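PDB 6ECX: StiE protein from Stigmatella aurantiaca, which carries, in this fragment of a modular polyketide synthase, the O-methyltransferase domain that binds S-adenosylmethionine and methylates an oxygen of the polyketide. Local coordinates for residues E215-L220 / K307-L312; S235-N240 / T313-F318; D102-G107 / K129-T134; L80-D85 / L228-D233. All coordinates share one frame; numbering follows the deposited sequence. Where two conformers were deposited one is given.

Overall arrangement
Three of the four contacts gather around the C-terminal half of the methyltransferase sheet, whereas contact 3 lies across the chain's centre, between two helices of the Rossmann-like half. Contacts 1 and 3 are buried and apolar in their essentials, a phenylalanine or an isoleucine pressing on a helix. Contacts 2 and 4 are only partly buried and involve acids: a glutamate packed on a tyrosine and water-bridged to Ala316 N, and an arginine-aspartate salt bridge. Residues 307-312 run straight on into 313-318, so the second segments of contacts 1 and 2 are consecutive in the chain. Both meet contact 4 along strand 226-233, where Leu312 packs on Ala231 and Thr313 pairs with the strand's backbone.

Contact 1 of 4, residues E215-L220 / K307-L312; sequences EQWNKL and KQFEQL
Asn218, on helix 214-222, and Phe309, in the last part of helix 298-309, mark the closest backbone approach, their CA atoms 8.1 Å apart, a spacing that leaves room for one large side chain between the two segments. The Phe309 ring is that filler. Its CZ comes up to Trp217 CB at 3.5 Å, and the neighbouring CE2 lies 3.7 Å from the backbone N of Asn218 and 3.8 Å from Asn218 CB, so the far end of the ring rests obliquely on the helix surface rather than stacking on the indole. Trp217 offers only its CB here because CG stands beside its own backbone N (chi1 -75°), which leads the indole away toward strand 187-196; there NE1 donates to Phe194 O, and Phe210 meets the indole edge-to-face. In Asn218, CG lies anti to the backbone N (chi1 -167°), and the amide passes the phenyl ring to bond helix 298-309 itself: ND2 gives to Phe302 O, while OD1 receives ND2 of Asn305. An aromatic fits well at position 309, which also packs on Leu228, and an asparagine at 218 puts a buried amide where it can both donate and accept. Within the pair of segments the adhesion is thus purely van der Waals, while the polar groups beside the phenyl are satisfied by partners just outside it, consistent with a buried joint between the two helices.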
loop_
_atom_site.group_PDB
_atom_site.type_symbol
_atom_site.label_atom_id
_atom_site.label_comp_id
_atom_site.label_asym_id
_atom_site.label_seq_id
_atom_site.Cartn_x
_atom_site.Cartn_y
_atom_site.Cartn_z
ATOM N N GLU A 215 10.406 -1.061 -15.717
ATOM C CA GLU A 215 10.144 -1.977 -16.821
ATOM C C GLU A 215 9.451 -3.238 -16.339
ATOM O O GLU A 215 8.594 -3.788 -17.035
ATOM C CB GLU A 215 11.454 -2.323 -17.531
ATOM C CG GLU A 215 11.300 -3.365 -18.615
ATOM C CD GLU A 215 12.463 -3.355 -19.585
ATOM O OE1 GLU A 215 12.219 -3.315 -20.814
ATOM O OE2 GLU A 215 13.618 -3.366 -19.112
ATOM N N GLN A 216 9.789 -3.692 -15.135
ATOM C CA GLN A 216 9.179 -4.907 -14.614
ATOM C C GLN A 216 7.729 -4.674 -14.233
ATOM O O GLN A 216 6.859 -5.472 -14.598
ATOM C CB GLN A 216 9.988 -5.423 -13.432
ATOM C CG GLN A 216 11.239 -6.137 -13.874
ATOM C CD GLN A 216 12.088 -6.546 -12.697
ATOM O OE1 GLN A 216 12.300 -5.760 -11.777
ATOM N NE2 GLN A 216 12.573 -7.784 -12.712
ATOM N N TRP A 217 7.437 -3.575 -13.523
ATOM C CA TRP A 217 6.041 -3.201 -13.285
ATOM C C TRP A 217 5.281 -3.040 -14.598
ATOM O O TRP A 217 4.136 -3.484 -14.721
ATOM C CB TRP A 217 5.938 -1.893 -12.497
ATOM C CG TRP A 217 6.254 -1.979 -11.014
ATOM C CD1 TRP A 217 7.269 -1.345 -10.358
ATOM C CD2 TRP A 217 5.534 -2.715 -10.013
ATOM N NE1 TRP A 217 7.234 -1.642 -9.013
ATOM C CE2 TRP A 217 6.186 -2.487 -8.776
ATOM C CE3 TRP A 217 4.417 -3.554 -10.041
ATOM C CZ2 TRP A 217 5.751 -3.066 -7.580
ATOM C CZ3 TRP A 217 3.982 -4.129 -8.846
ATOM C CH2 TRP A 217 4.651 -3.881 -7.634
ATOM N N ASN A 218 5.890 -2.351 -15.569
ATOM C CA ASN A 218 5.262 -2.148 -16.871
ATOM C C ASN A 218 4.893 -3.479 -17.527
ATOM O O ASN A 218 3.788 -3.634 -18.056
ATOM C CB ASN A 218 6.196 -1.329 -17.777
ATOM C CG ASN A 218 5.482 -0.811 -19.016
ATOM O OD1 ASN A 218 4.319 -1.138 -19.216
ATOM N ND2 ASN A 218 6.162 -0.002 -19.833
ATOM N N LYS A 219 5.798 -4.459 -17.496
ATOM C CA LYS A 219 5.479 -5.750 -18.099
ATOM C C LYS A 219 4.270 -6.386 -17.421
ATOM O O LYS A 219 3.381 -6.929 -18.094
ATOM C CB LYS A 219 6.706 -6.665 -18.017
ATOM C CG LYS A 219 6.653 -7.875 -18.942
ATOM C CD LYS A 219 8.020 -8.548 -19.014
ATOM C CE LYS A 219 7.977 -9.814 -19.854
ATOM N NZ LYS A 219 7.514 -9.533 -21.243
ATOM N N LEU A 220 4.201 -6.295 -16.088
ATOM C CA LEU A 220 3.057 -6.837 -15.361
ATOM C C LEU A 220 1.766 -6.146 -15.764
ATOM O O LEU A 220 0.736 -6.804 -15.961
ATOM C CB LEU A 220 3.263 -6.691 -13.853
ATOM C CG LEU A 220 4.322 -7.612 -13.238
ATOM C CD1 LEU A 220 4.581 -7.190 -11.804
ATOM C CD2 LEU A 220 3.841 -9.047 -13.305
ATOM N N LYS A 307 6.026 5.873 -20.852
ATOM C CA LYS A 307 6.056 7.327 -20.772
ATOM C C LYS A 307 5.582 7.799 -19.404
ATOM O O LYS A 307 6.193 8.686 -18.798
ATOM C CB LYS A 307 5.200 7.920 -21.894
ATOM C CG LYS A 307 5.451 9.384 -22.204
ATOM C CD LYS A 307 4.620 9.822 -23.410
ATOM C CE LYS A 307 4.641 11.335 -23.608
ATOM N NZ LYS A 307 3.567 11.793 -24.548
ATOM N N GLN A 308 4.522 7.177 -18.876
ATOM C CA GLN A 308 3.965 7.582 -17.589
ATOM C C GLN A 308 4.890 7.224 -16.426
ATOM O O GLN A 308 4.895 7.919 -15.404
ATOM C CB GLN A 308 2.591 6.928 -17.408
ATOM C CG GLN A 308 1.555 7.791 -16.723
ATOM C CD GLN A 308 1.419 9.170 -17.355
ATOM O OE1 GLN A 308 1.318 9.303 -18.574
ATOM N NE2 GLN A 308 1.424 10.204 -16.518
ATOM N N PHE A 309 5.664 6.144 -16.552
ATOM C CA PHE A 309 6.602 5.767 -15.499
ATOM C C PHE A 309 7.770 6.743 -15.389
ATOM O O PHE A 309 8.466 6.746 -14.369
ATOM C CB PHE A 309 7.151 4.358 -15.743
ATOM C CG PHE A 309 6.361 3.251 -15.079
ATOM C CD1 PHE A 309 6.327 3.131 -13.690
ATOM C CD2 PHE A 309 5.698 2.306 -15.844
ATOM C CE1 PHE A 309 5.617 2.100 -13.080
ATOM C CE2 PHE A 309 4.983 1.272 -15.242
ATOM C CZ PHE A 309 4.950 1.169 -13.857
ATOM N N GLU A 310 8.008 7.556 -16.414
ATOM C CA GLU A 310 9.075 8.547 -16.401
ATOM C C GLU A 310 8.582 9.933 -16.010
ATOM O O GLU A 310 9.376 10.871 -15.976
ATOM C CB GLU A 310 9.746 8.613 -17.777
ATOM C CG GLU A 310 10.215 7.264 -18.303
ATOM C CD GLU A 310 10.541 7.290 -19.792
ATOM O OE1 GLU A 310 10.202 8.287 -20.473
ATOM O OE2 GLU A 310 11.136 6.303 -20.279
ATOM N N GLN A 311 7.297 10.085 -15.726
ATOM C CA GLN A 311 6.734 11.365 -15.326
ATOM C C GLN A 311 6.005 11.247 -14.000
ATOM O O GLN A 311 4.915 11.802 -13.829
ATOM C CB GLN A 311 5.798 11.912 -16.397
ATOM C CG GLN A 311 6.541 12.451 -17.598
ATOM C CD GLN A 311 5.685 12.470 -18.836
ATOM O OE1 GLN A 311 4.469 12.266 -18.768
ATOM N NE2 GLN A 311 6.313 12.700 -19.985
ATOM N N LEU A 312 6.593 10.517 -13.044
ATOM C CA LEU A 312 6.066 10.501 -11.685
ATOM C C LEU A 312 5.952 11.927 -11.165
ATOM O O LEU A 312 6.838 12.759 -11.388
ATOM C CB LEU A 312 6.981 9.697 -10.757
ATOM C CG LEU A 312 7.414 8.293 -11.166
ATOM C CD1 LEU A 312 8.172 7.650 -10.034
ATOM C CD2 LEU A 312 6.223 7.431 -11.572
#

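Contact 2 of 4, residues S235-N240 / T313-F318; sequences SNEVAN and TPYAEF
Glu237, at the start of helix 235-242, and Tyr315, just after the short edge strand 313-314, supply nearly all of this contact, with Ala316 touching at its margin. The glutamate chain is bent at chi2, which folds its carboxylate over against the tyrosine: CG and CD lie 3.5 and 3.4 Å from Tyr315 CD2, and OE1 sits 3.2 Å from Tyr315 CB. Carboxylate and ring planes are 40° apart, an oblique meeting that is neither a stack nor a hydrogen bond. OE2 takes the hydrogen bonds described here. A water 2.6 Å from Glu237 OE2 donates to it and in turn accepts from Ala316 N at 3.0 Å. Asn236 ND2 also bonds OE2 at 2.9 Å, nearly straight (166°), reaching it from above the carboxylate plane, 69° out of it. Tyrosine answers two needs: its ring packs on Val42 and Val79 while its OH travels on to hydrogen-bond Glu75 on helix 64-80. Glutamate has the length to span the gap to the tail, and its CG can pack obliquely against CD2 of the tyrosine. With the acid buried and no cation of either segment meeting it, the two donors at OE2 would be expected to stabilise its negative charge. The tail meets the helix through van der Waals contact of the glutamate's CG and carboxylate with Tyr315, and through one water.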
loop_
_atom_site.group_PDB
_atom_site.type_symbol
_atom_site.label_atom_id
_atom_site.label_comp_id
_atom_site.label_asym_id
_atom_site.label_seq_id
_atom_site.Cartn_x
_atom_site.Cartn_y
_atom_site.Cartn_z
ATOM N N SER A 235 8.124 9.606 -1.755
ATOM C CA SER A 235 9.362 9.170 -1.101
ATOM C C SER A 235 9.843 10.181 -0.068
ATOM O O SER A 235 10.250 9.807 1.047
ATOM C CB SER A 235 10.464 8.947 -2.144
ATOM O OG SER A 235 10.094 7.956 -3.087
ATOM N N ASN A 236 9.813 11.469 -0.426
ATOM C CA ASN A 236 10.357 12.502 0.454
ATOM C C ASN A 236 9.538 12.626 1.733
ATOM O O ASN A 236 10.092 12.857 2.817
ATOM C CB ASN A 236 10.404 13.843 -0.279
ATOM C CG ASN A 236 10.724 15.005 0.654
ATOM O OD1 ASN A 236 11.873 15.213 1.020
ATOM N ND2 ASN A 236 9.698 15.759 1.046
ATOM N N GLU A 237 8.217 12.467 1.621
ATOM C CA GLU A 237 7.334 12.670 2.758
ATOM C C GLU A 237 7.252 11.435 3.637
ATOM O O GLU A 237 7.048 11.551 4.851
ATOM C CB GLU A 237 5.938 13.062 2.270
ATOM C CG GLU A 237 5.900 14.453 1.618
ATOM C CD GLU A 237 6.563 14.494 0.249
ATOM O OE1 GLU A 237 6.548 13.458 -0.452
ATOM O OE2 GLU A 237 7.099 15.561 -0.127
ATOM N N VAL A 238 7.368 10.252 3.036
ATOM C CA VAL A 238 7.488 9.034 3.825
ATOM C C VAL A 238 8.797 9.049 4.607
ATOM O O VAL A 238 8.833 8.734 5.807
ATOM C CB VAL A 238 7.365 7.813 2.893
ATOM C CG1 VAL A 238 7.976 6.589 3.524
ATOM C CG2 VAL A 238 5.895 7.564 2.576
ATOM N N ALA A 239 9.884 9.466 3.954
ATOM C CA ALA A 239 11.168 9.586 4.647
ATOM C C ALA A 239 11.101 10.642 5.748
ATOM O O ALA A 239 11.728 10.491 6.802
ATOM C CB ALA A 239 12.280 9.912 3.646
ATOM N N ASN A 240 10.345 11.723 5.519
ATOM C CA ASN A 240 10.128 12.704 6.583
ATOM C C ASN A 240 9.453 12.067 7.792
ATOM O O ASN A 240 9.701 12.471 8.935
ATOM C CB ASN A 240 9.270 13.867 6.083
ATOM C CG ASN A 240 10.018 14.807 5.166
ATOM O OD1 ASN A 240 11.253 14.792 5.087
ATOM N ND2 ASN A 240 9.264 15.652 4.470
ATOM N N THR A 313 4.854 12.215 -10.481
ATOM C CA THR A 313 4.668 13.552 -9.925
ATOM C C THR A 313 5.170 13.593 -8.488
ATOM O O THR A 313 4.681 12.825 -7.655
ATOM C CB THR A 313 3.204 13.952 -9.962
ATOM O OG1 THR A 313 2.714 13.810 -11.297
ATOM C CG2 THR A 313 3.054 15.399 -9.510
ATOM N N PRO A 314 6.129 14.447 -8.155
ATOM C CA PRO A 314 6.487 14.613 -6.745
ATOM C C PRO A 314 5.308 15.157 -5.952
ATOM O O PRO A 314 4.616 16.081 -6.386
ATOM C CB PRO A 314 7.650 15.615 -6.789
ATOM C CG PRO A 314 8.094 15.633 -8.208
ATOM C CD PRO A 314 6.885 15.368 -9.022
ATOM N N TYR A 315 5.086 14.567 -4.773
ATOM C CA TYR A 315 4.073 15.066 -3.844
ATOM C C TYR A 315 4.161 16.576 -3.639
ATOM O O TYR A 315 3.133 17.249 -3.500
ATOM C CB TYR A 315 4.214 14.376 -2.491
ATOM C CG TYR A 315 3.240 14.902 -1.465
ATOM C CD1 TYR A 315 1.972 14.349 -1.353
ATOM C CD2 TYR A 315 3.583 15.954 -0.610
ATOM C CE1 TYR A 315 1.070 14.811 -0.419
ATOM C CE2 TYR A 315 2.680 16.431 0.330
ATOM C CZ TYR A 315 1.421 15.848 0.416
ATOM O OH TYR A 315 0.506 16.287 1.334
ATOM N N ALA A 316 5.379 17.119 -3.563
ATOM C CA ALA A 316 5.529 18.558 -3.362
ATOM C C ALA A 316 4.940 19.361 -4.514
ATOM O O ALA A 316 4.655 20.550 -4.345
ATOM C CB ALA A 316 7.005 18.924 -3.158
ATOM N N GLU A 317 4.732 18.741 -5.673
ATOM C CA GLU A 317 4.117 19.417 -6.807
ATOM C C GLU A 317 2.652 19.041 -6.975
ATOM O O GLU A 317 2.044 19.378 -7.996
ATOM C CB GLU A 317 4.901 19.113 -8.088
ATOM C CG GLU A 317 6.287 19.762 -8.124
ATOM C CD GLU A 317 7.100 19.369 -9.350
ATOM O OE1 GLU A 317 6.557 18.677 -10.241
ATOM O OE2 GLU A 317 8.291 19.749 -9.413
ATOM N N PHE A 318 2.075 18.361 -5.995
ATOM C CA PHE A 318 0.729 17.822 -6.092
ATOM C C PHE A 318 -0.271 18.731 -5.392
ATOM O O PHE A 318 0.002 19.259 -4.307
ATOM C CB PHE A 318 0.687 16.432 -5.472
ATOM C CG PHE A 318 -0.696 15.888 -5.303
ATOM C CD1 PHE A 318 -1.392 15.381 -6.390
ATOM C CD2 PHE A 318 -1.291 15.859 -4.048
ATOM C CE1 PHE A 318 -2.663 14.866 -6.235
ATOM C CE2 PHE A 318 -2.559 15.339 -3.879
ATOM C CZ PHE A 318 -3.247 14.838 -4.975
HETATM O O HOH W 1 7.839 15.578 -2.648
#

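Contact 3 of 4, residues D102-G107 / K129-T134; sequences DLIILG and KQRVRT
Ile104 and Val132 join two successive helices of the Rossmann-like methyltransferase fold: helix 101-109 follows strand 91-94, helix 122-134 follows strand 114-119, and the two pack side by side on the sheet. Ile104 CA and Val132 CA are 6.5 Å apart. The tight part is centred on Ile104. Its chain is extended beyond CG1 (chi2 170°), which carries CD1 across the groove to Arg131 CB at 3.7 Å, while CG1 lies 4.0 Å from Val132 CG2. Beta-branched residues are apt in such a spot, since their methyls fill the space between helices close to the backbone; Val132 also rests on Ile141 of the neighbouring strand. The looser side is that of Arg131, which is partly exposed where the other two are buried. It spans both environments: its aliphatic base packs on the isoleucine, and NH1 hydrogen-bonds His99 O and Ser101 OG, just ahead of Asp102, which touches the bound S-adenosylmethionine. The bend at Arg131 chi3 (73°) turns the guanidinium back over the isoleucine, and Ile104 CD1 stands 4.1 Å from its plane, over the centre of one face.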
loop_
_atom_site.group_PDB
_atom_site.type_symbol
_atom_site.label_atom_id
_atom_site.label_comp_id
_atom_site.label_asym_id
_atom_site.label_seq_id
_atom_site.Cartn_x
_atom_site.Cartn_y
_atom_site.Cartn_z
ATOM N N ASP A 102 -9.025 -0.110 5.767
ATOM C CA ASP A 102 -9.377 0.506 4.485
ATOM C C ASP A 102 -10.762 0.068 4.017
ATOM O O ASP A 102 -11.575 0.897 3.587
ATOM C CB ASP A 102 -8.317 0.165 3.448
ATOM C CG ASP A 102 -7.020 0.914 3.684
ATOM O OD1 ASP A 102 -7.061 2.161 3.778
ATOM O OD2 ASP A 102 -5.961 0.263 3.779
ATOM N N LEU A 103 -11.066 -1.232 4.127
ATOM C CA LEU A 103 -12.394 -1.715 3.744
ATOM C C LEU A 103 -13.474 -1.149 4.645
ATOM O O LEU A 103 -14.558 -0.784 4.177
ATOM C CB LEU A 103 -12.446 -3.239 3.794
ATOM C CG LEU A 103 -11.606 -3.981 2.755
ATOM C CD1 LEU A 103 -11.652 -5.477 3.015
ATOM C CD2 LEU A 103 -12.096 -3.655 1.363
ATOM N N ILE A 104 -13.209 -1.105 5.952
ATOM C CA ILE A 104 -14.220 -0.629 6.892
ATOM C C ILE A 104 -14.504 0.860 6.676
ATOM O O ILE A 104 -15.664 1.296 6.681
ATOM C CB ILE A 104 -13.760 -0.921 8.328
ATOM C CG1 ILE A 104 -13.874 -2.434 8.624
ATOM C CG2 ILE A 104 -14.531 -0.048 9.315
ATOM C CD1 ILE A 104 -13.215 -2.852 9.923
ATOM N N ILE A 105 -13.450 1.663 6.516
ATOM C CA ILE A 105 -13.630 3.093 6.287
ATOM C C ILE A 105 -14.423 3.331 5.005
ATOM O O ILE A 105 -15.350 4.149 4.972
ATOM C CB ILE A 105 -12.261 3.796 6.254
ATOM C CG1 ILE A 105 -11.661 3.837 7.663
ATOM C CG2 ILE A 105 -12.383 5.199 5.662
ATOM C CD1 ILE A 105 -10.212 4.262 7.680
ATOM N N LEU A 106 -14.076 2.617 3.933
ATOM C CA LEU A 106 -14.827 2.741 2.687
ATOM C C LEU A 106 -16.282 2.331 2.886
ATOM O O LEU A 106 -17.200 3.042 2.459
ATOM C CB LEU A 106 -14.162 1.895 1.595
ATOM C CG LEU A 106 -12.812 2.432 1.102
ATOM C CD1 LEU A 106 -12.159 1.455 0.144
ATOM C CD2 LEU A 106 -12.990 3.786 0.396
ATOM N N GLY A 107 -16.512 1.213 3.582
ATOM C CA GLY A 107 -17.877 0.738 3.775
ATOM C C GLY A 107 -18.709 1.651 4.656
ATOM O O GLY A 107 -19.914 1.829 4.426
ATOM N N LYS A 129 -12.865 -9.940 10.391
ATOM C CA LYS A 129 -14.259 -10.348 10.526
ATOM C C LYS A 129 -14.890 -9.754 11.777
ATOM O O LYS A 129 -16.047 -9.313 11.746
ATOM C CB LYS A 129 -14.366 -11.873 10.541
ATOM C CG LYS A 129 -14.033 -12.514 9.191
ATOM C CD LYS A 129 -14.128 -14.035 9.259
ATOM C CE LYS A 129 -13.970 -14.659 7.882
ATOM N NZ LYS A 129 -13.968 -16.152 7.949
ATOM N N GLN A 130 -14.151 -9.723 12.882
ATOM C CA GLN A 130 -14.733 -9.203 14.115
ATOM C C GLN A 130 -14.986 -7.707 13.997
ATOM O O GLN A 130 -16.075 -7.219 14.331
ATOM C CB GLN A 130 -13.824 -9.511 15.303
ATOM C CG GLN A 130 -14.208 -8.782 16.585
ATOM C CD GLN A 130 -13.601 -7.388 16.677
ATOM O OE1 GLN A 130 -14.288 -6.414 16.991
ATOM N NE2 GLN A 130 -12.310 -7.290 16.395
ATOM N N ARG A 131 -13.981 -6.961 13.534
ATOM C CA ARG A 131 -14.133 -5.517 13.393
ATOM C C ARG A 131 -15.233 -5.172 12.395
ATOM O O ARG A 131 -15.964 -4.195 12.590
ATOM C CB ARG A 131 -12.811 -4.884 12.963
ATOM C CG ARG A 131 -11.662 -4.984 13.995
ATOM C CD ARG A 131 -10.408 -4.271 13.441
ATOM N NE ARG A 131 -10.549 -2.810 13.449
ATOM C CZ ARG A 131 -10.063 -1.986 12.519
ATOM N NH1 ARG A 131 -9.405 -2.461 11.466
ATOM N NH2 ARG A 131 -10.253 -0.677 12.633
ATOM N N VAL A 132 -15.370 -5.959 11.321
ATOM C CA VAL A 132 -16.435 -5.692 10.348
ATOM C C VAL A 132 -17.800 -5.833 11.009
ATOM O O VAL A 132 -18.687 -4.980 10.844
ATOM C CB VAL A 132 -16.304 -6.615 9.119
ATOM C CG1 VAL A 132 -17.635 -6.655 8.331
ATOM C CG2 VAL A 132 -15.174 -6.147 8.224
ATOM N N ARG A 133 -17.986 -6.896 11.793
ATOM C CA ARG A 133 -19.302 -7.125 12.368
ATOM C C ARG A 133 -19.590 -6.149 13.505
ATOM O O ARG A 133 -20.737 -5.704 13.658
ATOM C CB ARG A 133 -19.432 -8.584 12.827
ATOM C CG ARG A 133 -20.561 -8.811 13.827
ATOM C CD ARG A 133 -20.846 -10.315 14.070
ATOM N NE ARG A 133 -21.481 -10.967 12.925
ATOM C CZ ARG A 133 -22.796 -11.056 12.745
ATOM N NH1 ARG A 133 -23.629 -10.538 13.639
ATOM N NH2 ARG A 133 -23.277 -11.660 11.666
ATOM N N THR A 134 -18.568 -5.798 14.299
ATOM C CA THR A 134 -18.741 -4.791 15.340
ATOM C C THR A 134 -19.325 -3.501 14.775
ATOM O O THR A 134 -20.144 -2.844 15.429
ATOM C CB THR A 134 -17.399 -4.516 16.019
ATOM O OG1 THR A 134 -17.028 -5.664 16.794
ATOM C CG2 THR A 134 -17.484 -3.290 16.929
#

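Contact 4 of 4, residues L80-D85 / L228-D233; sequences LFRAVD and LVDAVD
Arg82 reaches across to Asp230 and Val232 from a type I turn, Phe81 to Val84, that follows helix 64-80. From CB the chain sets out in the crowded position, CG between the backbone N and the carbonyl carbon (chi1 61°), and then runs extended to NE, so the charge is carried clear of the turn and over to the strand. CD is the first atom to touch it, 4.1 Å from Val232 CG2, and Phe318 of the C-terminal tail packs on this methylene as well. NE lies 3.7 Å from the same Val232 methyl and makes a weak hydrogen bond to Asp230 OD2 at 3.4 Å. At CZ the guanidinium has Val232 CG2 over one face, 3.6 Å above the plane and offset toward the rim. NH1 turns back to Val79 O, near the end of the preceding helix 64-80. NH2 makes the main salt bridge, 3.0 Å to Asp230 OD1, with the N-H bent to 138°, and also donates to Leu287 O. Guanidinium and carboxylate planes are 54° apart, so the two bonds do not form a flat fork; OD1 is met from above the carboxylate plane. Arginine serves here because its flat guanidinium can lie against a valine methyl while its N-H groups bind an acid and two carbonyls, and the long stem gives the reach. Asp230 belongs to a classic beta bulge, paired with Val229 opposite His289. The salt bridge thus links the loop between helix 64-80 and strand 91-94 to strand 226-233, itself set between strands 283-292 and 313-314.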
loop_
_atom_site.group_PDB
_atom_site.type_symbol
_atom_site.label_atom_id
_atom_site.label_comp_id
_atom_site.label_asym_id
_atom_site.label_seq_id
_atom_site.Cartn_x
_atom_site.Cartn_y
_atom_site.Cartn_z
ATOM N N LEU A 80 -3.671 8.487 -2.437
ATOM C CA LEU A 80 -3.947 7.214 -3.107
ATOM C C LEU A 80 -5.291 7.208 -3.825
ATOM O O LEU A 80 -5.422 6.620 -4.903
ATOM C CB LEU A 80 -3.912 6.069 -2.094
ATOM C CG LEU A 80 -2.533 5.484 -1.806
ATOM C CD1 LEU A 80 -2.514 4.770 -0.447
ATOM C CD2 LEU A 80 -2.205 4.513 -2.934
ATOM N N PHE A 81 -6.312 7.803 -3.219
ATOM C CA PHE A 81 -7.664 7.784 -3.768
ATOM C C PHE A 81 -7.980 9.032 -4.584
ATOM O O PHE A 81 -9.146 9.277 -4.874
ATOM C CB PHE A 81 -8.693 7.656 -2.641
ATOM C CG PHE A 81 -8.856 6.261 -2.108
ATOM C CD1 PHE A 81 -9.835 5.419 -2.619
ATOM C CD2 PHE A 81 -8.060 5.807 -1.065
ATOM C CE1 PHE A 81 -10.001 4.137 -2.109
ATOM C CE2 PHE A 81 -8.221 4.538 -0.545
ATOM C CZ PHE A 81 -9.184 3.696 -1.061
ATOM N N ARG A 82 -6.963 9.834 -4.937
ATOM C CA ARG A 82 -7.182 11.159 -5.511
ATOM C C ARG A 82 -8.125 11.149 -6.710
ATOM O O ARG A 82 -8.855 12.122 -6.939
ATOM C CB ARG A 82 -5.835 11.771 -5.929
ATOM C CG ARG A 82 -5.097 10.949 -7.009
ATOM C CD ARG A 82 -3.621 11.379 -7.075
ATOM N NE ARG A 82 -2.862 10.571 -8.033
ATOM C CZ ARG A 82 -2.342 9.374 -7.760
ATOM N NH1 ARG A 82 -2.489 8.830 -6.552
ATOM N NH2 ARG A 82 -1.667 8.717 -8.694
ATOM N N ALA A 83 -8.097 10.100 -7.511
ATOM C CA ALA A 83 -8.828 10.107 -8.768
ATOM C C ALA A 83 -10.103 9.284 -8.715
ATOM O O ALA A 83 -10.851 9.282 -9.697
ATOM C CB ALA A 83 -7.935 9.591 -9.904
ATOM N N VAL A 84 -10.392 8.616 -7.588
ATOM C CA VAL A 84 -11.508 7.670 -7.506
ATOM C C VAL A 84 -12.777 8.403 -7.090
ATOM O O VAL A 84 -12.782 9.175 -6.123
ATOM C CB VAL A 84 -11.197 6.533 -6.520
ATOM C CG1 VAL A 84 -12.378 5.580 -6.416
ATOM C CG2 VAL A 84 -9.909 5.796 -6.905
ATOM N N ASP A 85 -13.861 8.148 -7.809
ATOM C CA ASP A 85 -15.182 8.652 -7.444
ATOM C C ASP A 85 -15.937 7.481 -6.832
ATOM O O ASP A 85 -16.501 6.651 -7.549
ATOM C CB ASP A 85 -15.914 9.215 -8.661
ATOM C CG ASP A 85 -17.315 9.733 -8.323
ATOM O OD1 ASP A 85 -17.749 9.607 -7.154
ATOM O OD2 ASP A 85 -17.986 10.284 -9.234
ATOM N N LEU A 228 -1.163 2.380 -16.701
ATOM C CA LEU A 228 -0.829 3.342 -15.667
ATOM C C LEU A 228 -1.347 4.713 -16.077
ATOM O O LEU A 228 -0.941 5.245 -17.117
ATOM C CB LEU A 228 0.684 3.381 -15.486
ATOM C CG LEU A 228 1.216 4.439 -14.519
ATOM C CD1 LEU A 228 0.621 4.244 -13.100
ATOM C CD2 LEU A 228 2.766 4.347 -14.467
ATOM N N VAL A 229 -2.239 5.285 -15.276
ATOM C CA VAL A 229 -2.807 6.607 -15.577
ATOM C C VAL A 229 -1.949 7.724 -14.998
ATOM O O VAL A 229 -1.641 8.696 -15.690
ATOM C CB VAL A 229 -4.262 6.692 -15.064
ATOM C CG1 VAL A 229 -4.819 8.141 -15.217
ATOM C CG2 VAL A 229 -5.145 5.686 -15.787
ATOM N N ASP A 230 -1.542 7.612 -13.722
ATOM C CA ASP A 230 -0.515 8.506 -13.193
ATOM C C ASP A 230 -0.017 7.953 -11.866
ATOM O O ASP A 230 -0.545 6.967 -11.338
ATOM C CB ASP A 230 -1.000 9.948 -13.027
ATOM C CG ASP A 230 -1.862 10.138 -11.818
ATOM O OD1 ASP A 230 -2.648 9.225 -11.504
ATOM O OD2 ASP A 230 -1.758 11.200 -11.177
ATOM N N ALA A 231 1.001 8.619 -11.332
ATOM C CA ALA A 231 1.716 8.124 -10.164
ATOM C C ALA A 231 2.288 9.310 -9.402
ATOM O O ALA A 231 2.836 10.231 -10.012
ATOM C CB ALA A 231 2.825 7.156 -10.586
ATOM N N VAL A 232 2.100 9.316 -8.083
ATOM C CA VAL A 232 2.644 10.345 -7.203
ATOM C C VAL A 232 3.770 9.732 -6.369
ATOM O O VAL A 232 3.603 8.663 -5.766
ATOM C CB VAL A 232 1.546 10.955 -6.310
ATOM C CG1 VAL A 232 2.156 11.916 -5.284
ATOM C CG2 VAL A 232 0.512 11.715 -7.170
ATOM N N ASP A 233 4.907 10.420 -6.328
ATOM C CA ASP A 233 6.086 9.981 -5.599
ATOM C C ASP A 233 6.074 10.673 -4.238
ATOM O O ASP A 233 6.279 11.889 -4.148
ATOM C CB ASP A 233 7.338 10.326 -6.399
ATOM C CG ASP A 233 8.611 9.827 -5.754
ATOM O OD1 ASP A 233 8.575 9.280 -4.639
ATOM O OD2 ASP A 233 9.669 10.001 -6.379
#